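Long-range contacts in DUF3863 domain-containing protein (Parabacteroides distasonis, PDB 3LM3), which is of unknown function but is probably a glycoside hydrolase or carbohydrate deacetylase: residues Met116-Glu121 with Pro400-Pro405; Glu35-Val40 with Asn124-Glu129. One frame throughout, in Å; residues are numbered along the deposited sequence.

From the N terminus, the chain leaves strand 21-29 and enters the loop that holds Glu35-Val40; contact 2 closes the first long loop when helix 120-138 comes back against it at Asn124-Glu129. Just before that, the chain passes Met116-Glu121, which waits for Pro400-Pro405, 279 residues further on, to complete contact 1. The segments alternate, so the two closures cross. Contact 1 ties the end of helix 114-117 and the turn leading into helix 120-138 to the late loop between strand 383-389 and helix 434-443, and contact 2 ties the first turns of that helix to the early loop. Their centres lie 11 Å apart, joined where Leu118 packs on Val36 and Val40.

Contact 1: Met116-Glu121 with Pro400-Pro405; sequences MYLPRE and PSPEKP
Pro405 lies over one face of the Tyr117 ring, and the tyrosine side chain carries much of this contact. From CB, the chi1 of -70° sets CG beside the backbone N and swings the ring back to the proline loop, although the CB itself points away from it. CD2 has Pro405 CB above it, while Pro402 O sits at the ring edge, in its plane, 3.9 Å from CD2. CE2 makes the closest ring approach, 3.5 Å to Pro405 CB, with Pro405 CG next to it. CZ meets the same two carbons at longer range, and at the tip OH takes a weak hydrogen bond with Lys407. The CH-pi contact brings Pro405 CB 3.8 Å from the centroid of the Tyr117 ring, 25° off the normal. Beyond the ring, Leu118 CD2 meets Pro402 CG at 4.2 Å, and the Pro400 ring lies against two carbonyls, with CB 3.4 Å from Met116 O and CG near Leu118 O. Arg120 adds salt bridges to Glu396 and Asp399. Tyr117 O lies 3.0 Å from Pro402 N, which has no hydrogen to share; no hydrogen bond joins the segments, and the fit is one of proline rings against an aromatic ring and carbonyl oxygens.

Contact 2: Glu35-Val40 with Asn124-Glu129; sequences EVSRDV and NREMSE
Glu126 and Glu129, one turn apart on helix 120-138, both reach across to the loop Glu35-Val40, which follows strand 21-29. Glu126 comes first. Its chain runs extended beyond CG and brings the carboxylate to Ser37, whose OG donates to OE1 at 2.7 Å, on the syn side and 16° out of the carboxylate plane. Ser37 places that hydroxyl by holding OG anti to its backbone N (chi1 -171°). A water donates to both Glu126 OE1 and Val36 O, so the same oxygen also reaches the loop backbone. The other oxygen, OE2, takes a hydrogen bond from a second water, which accepts from Arg38 NH1 at 2.8 Å, and it also forms a salt bridge with Arg122. Three residues on, Glu129 meets the end of Arg38. NH1 and NH2 both give to its single atom OE1, at 2.9 Å and 3.1 Å, approaching from the same face of the carboxylate. The oxygen lies in the guanidinium plane, yet the two flat groups are turned 55° against each other. The NE of Arg38 pairs with Glu82, so the guanidinium is shared between two carboxylates, Glu82 at NE and Glu129 at NH1 and NH2. A leucine in place of Arg38 would probably leave Glu129 and Glu82 without their cationic mate and the water on Glu126 OE2 without the N-H it accepts from Arg38. Helix 78-82 adds Met78, which touches Arg38 and both glutamates. The join is thus polar and largely buried: Arg38 and Arg122, with the two waters and the Ser37 hydroxyl, surround the acidic side chains and probably offset their charge, which would help keep Glu126 ionised despite its burial.

Contact 1: Met116-Glu121 with Pro400-Pro405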
loop_
_atom_site.group_PDB
_atom_site.type_symbol
_atom_site.label_atom_id
_atom_site.label_comp_id
_atom_site.label_asym_id
_atom_site.label_seq_id
_atom_site.Cartn_x
_atom_site.Cartn_y
_atom_site.Cartn_z
HETATM N N MSE A 116 -9.032 -8.057 -10.745
HETATM C CA MSE A 116 -8.416 -8.915 -11.776
HETATM C C MSE A 116 -9.312 -10.016 -12.228
HETATM O O MSE A 116 -9.195 -10.500 -13.369
HETATM C CB MSE A 116 -7.211 -9.667 -11.240
HETATM C CG MSE A 116 -6.007 -8.896 -11.001
HETATM SE SE MSE A 116 -4.585 -10.228 -10.649
HETATM C CE MSE A 116 -3.277 -8.893 -10.243
ATOM N N TYR A 117 -10.205 -10.463 -11.340
ATOM C CA TYR A 117 -10.985 -11.654 -11.557
ATOM C C TYR A 117 -12.487 -11.500 -11.586
ATOM O O TYR A 117 -13.181 -12.419 -11.993
ATOM C CB TYR A 117 -10.624 -12.720 -10.495
ATOM C CG TYR A 117 -9.253 -13.303 -10.681
ATOM C CD1 TYR A 117 -8.125 -12.692 -10.172
ATOM C CD2 TYR A 117 -9.096 -14.478 -11.408
ATOM C CE1 TYR A 117 -6.863 -13.231 -10.366
ATOM C CE2 TYR A 117 -7.830 -15.022 -11.602
ATOM C CZ TYR A 117 -6.733 -14.388 -11.082
ATOM O OH TYR A 117 -5.486 -14.947 -11.272
ATOM N N LEU A 118 -13.011 -10.350 -11.169
ATOM C CA LEU A 118 -14.446 -10.201 -10.991
ATOM C C LEU A 118 -14.882 -8.983 -11.771
ATOM O O LEU A 118 -14.139 -7.990 -11.817
ATOM C CB LEU A 118 -14.788 -10.000 -9.523
ATOM C CG LEU A 118 -14.274 -11.055 -8.526
ATOM C CD1 LEU A 118 -14.496 -10.565 -7.087
ATOM C CD2 LEU A 118 -14.865 -12.438 -8.762
ATOM N N PRO A 119 -16.072 -9.043 -12.401
ATOM C CA PRO A 119 -16.599 -7.861 -13.040
ATOM C C PRO A 119 -16.793 -6.726 -12.033
ATOM O O PRO A 119 -17.067 -6.958 -10.848
ATOM C CB PRO A 119 -17.946 -8.316 -13.607
ATOM C CG PRO A 119 -18.057 -9.748 -13.388
ATOM C CD PRO A 119 -16.950 -10.214 -12.520
ATOM N N ARG A 120 -16.681 -5.507 -12.524
ATOM C CA ARG A 120 -16.835 -4.315 -11.675
ATOM C C ARG A 120 -18.112 -4.358 -10.847
ATOM O O ARG A 120 -18.068 -4.084 -9.644
ATOM C CB ARG A 120 -16.776 -3.052 -12.556
ATOM C CG ARG A 120 -15.413 -2.765 -13.136
ATOM C CD ARG A 120 -15.476 -1.793 -14.276
ATOM N NE ARG A 120 -14.132 -1.371 -14.665
ATOM C CZ ARG A 120 -13.314 -2.024 -15.492
ATOM N NH1 ARG A 120 -13.668 -3.181 -16.065
ATOM N NH2 ARG A 120 -12.110 -1.551 -15.710
ATOM N N GLU A 121 -19.233 -4.704 -11.472
ATOM C CA GLU A 121 -20.520 -4.714 -10.773
ATOM C C GLU A 121 -20.539 -5.736 -9.647
ATOM O O GLU A 121 -21.180 -5.507 -8.625
ATOM C CB GLU A 121 -21.684 -4.993 -11.735
ATOM C CG GLU A 121 -21.984 -3.860 -12.709
ATOM N N PRO A 400 -13.194 -8.331 -16.504
ATOM C CA PRO A 400 -12.801 -9.708 -16.494
ATOM C C PRO A 400 -13.861 -10.590 -15.827
ATOM O O PRO A 400 -14.936 -10.128 -15.453
ATOM C CB PRO A 400 -11.567 -9.692 -15.637
ATOM C CG PRO A 400 -11.867 -8.649 -14.622
ATOM C CD PRO A 400 -12.651 -7.612 -15.329
ATOM N N SER A 401 -13.543 -11.880 -15.742
ATOM C CA SER A 401 -14.344 -12.840 -14.987
ATOM C C SER A 401 -13.366 -13.922 -14.506
ATOM O O SER A 401 -12.208 -13.932 -14.898
ATOM C CB SER A 401 -15.478 -13.392 -15.853
ATOM O OG SER A 401 -14.974 -14.292 -16.810
ATOM N N PRO A 402 -13.814 -14.823 -13.620
ATOM C CA PRO A 402 -12.802 -15.701 -13.014
ATOM C C PRO A 402 -12.062 -16.631 -13.990
ATOM O O PRO A 402 -10.912 -16.970 -13.738
ATOM C CB PRO A 402 -13.610 -16.475 -11.947
ATOM C CG PRO A 402 -14.711 -15.514 -11.575
ATOM C CD PRO A 402 -15.084 -14.838 -12.880
ATOM N N GLU A 403 -12.707 -16.973 -15.093
ATOM C CA GLU A 403 -12.089 -17.821 -16.109
ATOM C C GLU A 403 -11.348 -17.033 -17.196
ATOM O O GLU A 403 -10.740 -17.639 -18.088
ATOM C CB GLU A 403 -13.136 -18.742 -16.730
ATOM C CG GLU A 403 -13.977 -18.136 -17.828
ATOM C CD GLU A 403 -15.063 -17.192 -17.342
ATOM O OE1 GLU A 403 -15.140 -16.914 -16.114
ATOM O OE2 GLU A 403 -15.843 -16.717 -18.206
ATOM N N LYS A 404 -11.427 -15.702 -17.163
ATOM C CA LYS A 404 -10.631 -14.840 -18.068
ATOM C C LYS A 404 -10.161 -13.598 -17.297
ATOM O O LYS A 404 -10.682 -12.485 -17.445
ATOM C CB LYS A 404 -11.379 -14.466 -19.335
ATOM C CG LYS A 404 -12.773 -14.018 -19.175
ATOM C CD LYS A 404 -13.605 -14.498 -20.357
ATOM C CE LYS A 404 -14.931 -13.775 -20.529
ATOM N NZ LYS A 404 -15.433 -13.079 -19.330
ATOM N N PRO A 405 -9.193 -13.819 -16.436
ATOM C CA PRO A 405 -8.697 -12.701 -15.669
ATOM C C PRO A 405 -7.950 -11.670 -16.505
ATOM O O PRO A 405 -7.462 -11.954 -17.618
ATOM C CB PRO A 405 -7.744 -13.345 -14.660
ATOM C CG PRO A 405 -7.471 -14.685 -15.155
ATOM C CD PRO A 405 -8.506 -15.079 -16.115
#

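Contact 2: Glu35-Val40 with Asn124-Glu129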
loop_
_atom_site.group_PDB
_atom_site.type_symbol
_atom_site.label_atom_id
_atom_site.label_comp_id
_atom_site.label_asym_id
_atom_site.label_seq_id
_atom_site.Cartn_x
_atom_site.Cartn_y
_atom_site.Cartn_z
ATOM N N GLU A 35 -8.693 -15.325 -1.642
ATOM C CA GLU A 35 -10.125 -15.518 -1.873
ATOM C C GLU A 35 -10.767 -14.153 -2.140
ATOM O O GLU A 35 -11.176 -13.419 -1.238
ATOM C CB GLU A 35 -10.809 -16.342 -0.785
ATOM C CG GLU A 35 -10.579 -15.823 0.653
ATOM C CD GLU A 35 -11.042 -16.767 1.727
ATOM O OE1 GLU A 35 -11.400 -17.951 1.430
ATOM O OE2 GLU A 35 -11.089 -16.322 2.890
ATOM N N VAL A 36 -10.856 -13.829 -3.422
ATOM C CA VAL A 36 -11.428 -12.551 -3.858
ATOM C C VAL A 36 -12.942 -12.555 -3.809
ATOM O O VAL A 36 -13.567 -11.489 -3.798
ATOM C CB VAL A 36 -10.969 -12.218 -5.292
ATOM C CG1 VAL A 36 -9.434 -11.999 -5.360
ATOM C CG2 VAL A 36 -11.395 -13.255 -6.315
ATOM N N SER A 37 -13.554 -13.736 -3.741
ATOM C CA SER A 37 -14.990 -13.853 -3.530
ATOM C C SER A 37 -15.272 -15.126 -2.748
ATOM O O SER A 37 -14.342 -15.787 -2.286
ATOM C CB SER A 37 -15.739 -13.796 -4.867
ATOM O OG SER A 37 -17.133 -13.710 -4.652
ATOM N N ARG A 38 -16.536 -15.481 -2.594
ATOM C CA ARG A 38 -16.870 -16.674 -1.831
ATOM C C ARG A 38 -16.348 -17.953 -2.495
ATOM O O ARG A 38 -15.772 -18.824 -1.840
ATOM C CB ARG A 38 -18.381 -16.795 -1.664
ATOM C CG ARG A 38 -18.971 -15.708 -0.816
ATOM C CD ARG A 38 -20.488 -15.824 -0.705
ATOM N NE ARG A 38 -21.072 -14.795 0.177
ATOM C CZ ARG A 38 -21.565 -13.612 -0.224
ATOM N NH1 ARG A 38 -21.552 -13.268 -1.515
ATOM N NH2 ARG A 38 -22.081 -12.769 0.663
ATOM N N ASP A 39 -16.569 -18.051 -3.801
ATOM C CA ASP A 39 -16.229 -19.265 -4.576
ATOM C C ASP A 39 -14.971 -19.093 -5.428
ATOM O O ASP A 39 -14.582 -20.006 -6.150
ATOM C CB ASP A 39 -17.428 -19.662 -5.457
ATOM C CG ASP A 39 -17.778 -18.590 -6.509
ATOM O OD1 ASP A 39 -17.744 -17.386 -6.211
ATOM O OD2 ASP A 39 -18.063 -18.948 -7.672
ATOM N N VAL A 40 -14.330 -17.933 -5.400
ATOM C CA VAL A 40 -13.166 -17.673 -6.223
ATOM C C VAL A 40 -11.969 -17.621 -5.301
ATOM O O VAL A 40 -11.639 -16.570 -4.750
ATOM C CB VAL A 40 -13.304 -16.378 -7.061
ATOM C CG1 VAL A 40 -12.087 -16.181 -7.969
ATOM C CG2 VAL A 40 -14.609 -16.421 -7.882
ATOM N N ASN A 124 -18.536 -4.347 -6.727
ATOM C CA ASN A 124 -19.329 -3.341 -6.023
ATOM C C ASN A 124 -20.396 -3.996 -5.129
ATOM O O ASN A 124 -20.566 -3.636 -3.955
ATOM C CB ASN A 124 -20.003 -2.375 -7.012
ATOM C CG ASN A 124 -19.002 -1.532 -7.768
ATOM O OD1 ASN A 124 -17.833 -1.450 -7.377
ATOM N ND2 ASN A 124 -19.435 -0.931 -8.877
ATOM N N ARG A 125 -21.103 -4.962 -5.688
ATOM C CA ARG A 125 -22.167 -5.648 -4.978
ATOM C C ARG A 125 -21.623 -6.333 -3.729
ATOM O O ARG A 125 -22.231 -6.262 -2.659
ATOM C CB ARG A 125 -22.866 -6.654 -5.891
ATOM C CG ARG A 125 -23.900 -7.492 -5.193
ATOM C CD ARG A 125 -24.664 -8.372 -6.176
ATOM N NE ARG A 125 -23.781 -9.329 -6.857
ATOM C CZ ARG A 125 -23.406 -9.308 -8.136
ATOM N NH1 ARG A 125 -23.810 -8.367 -8.974
ATOM N NH2 ARG A 125 -22.596 -10.251 -8.590
ATOM N N GLU A 126 -20.487 -7.025 -3.857
ATOM C CA GLU A 126 -19.934 -7.771 -2.741
ATOM C C GLU A 126 -19.314 -6.854 -1.696
ATOM O O GLU A 126 -19.433 -7.128 -0.501
ATOM C CB GLU A 126 -18.962 -8.848 -3.251
ATOM C CG GLU A 126 -19.734 -9.900 -4.066
ATOM C CD GLU A 126 -18.917 -11.086 -4.530
ATOM O OE1 GLU A 126 -17.714 -11.150 -4.212
ATOM O OE2 GLU A 126 -19.511 -11.954 -5.218
HETATM N N MSE A 127 -18.717 -5.736 -2.095
HETATM C CA MSE A 127 -18.303 -4.740 -1.119
HETATM C C MSE A 127 -19.498 -4.281 -0.296
HETATM O O MSE A 127 -19.388 -4.183 0.938
HETATM C CB MSE A 127 -17.613 -3.529 -1.775
HETATM C CG MSE A 127 -16.248 -3.808 -2.331
HETATM SE SE MSE A 127 -15.231 -2.253 -2.849
HETATM C CE MSE A 127 -16.506 -1.509 -4.108
ATOM N N SER A 128 -20.625 -3.978 -0.938
ATOM C CA SER A 128 -21.816 -3.592 -0.196
ATOM C C SER A 128 -22.284 -4.675 0.770
ATOM O O SER A 128 -22.677 -4.381 1.915
ATOM C CB SER A 128 -22.912 -3.191 -1.162
ATOM O OG SER A 128 -22.553 -1.972 -1.798
ATOM N N GLU A 129 -22.240 -5.929 0.335
ATOM C CA GLU A 129 -22.629 -7.037 1.216
ATOM C C GLU A 129 -21.729 -7.127 2.442
ATOM O O GLU A 129 -22.201 -7.340 3.572
ATOM C CB GLU A 129 -22.569 -8.372 0.445
ATOM C CG GLU A 129 -23.686 -8.558 -0.565
ATOM C CD GLU A 129 -23.534 -9.794 -1.448
ATOM O OE1 GLU A 129 -22.496 -10.509 -1.361
ATOM O OE2 GLU A 129 -24.437 -10.001 -2.290
HETATM O O HOH W 1 -15.575 -9.605 -3.408
HETATM O O HOH W 2 -20.256 -14.250 -3.777
#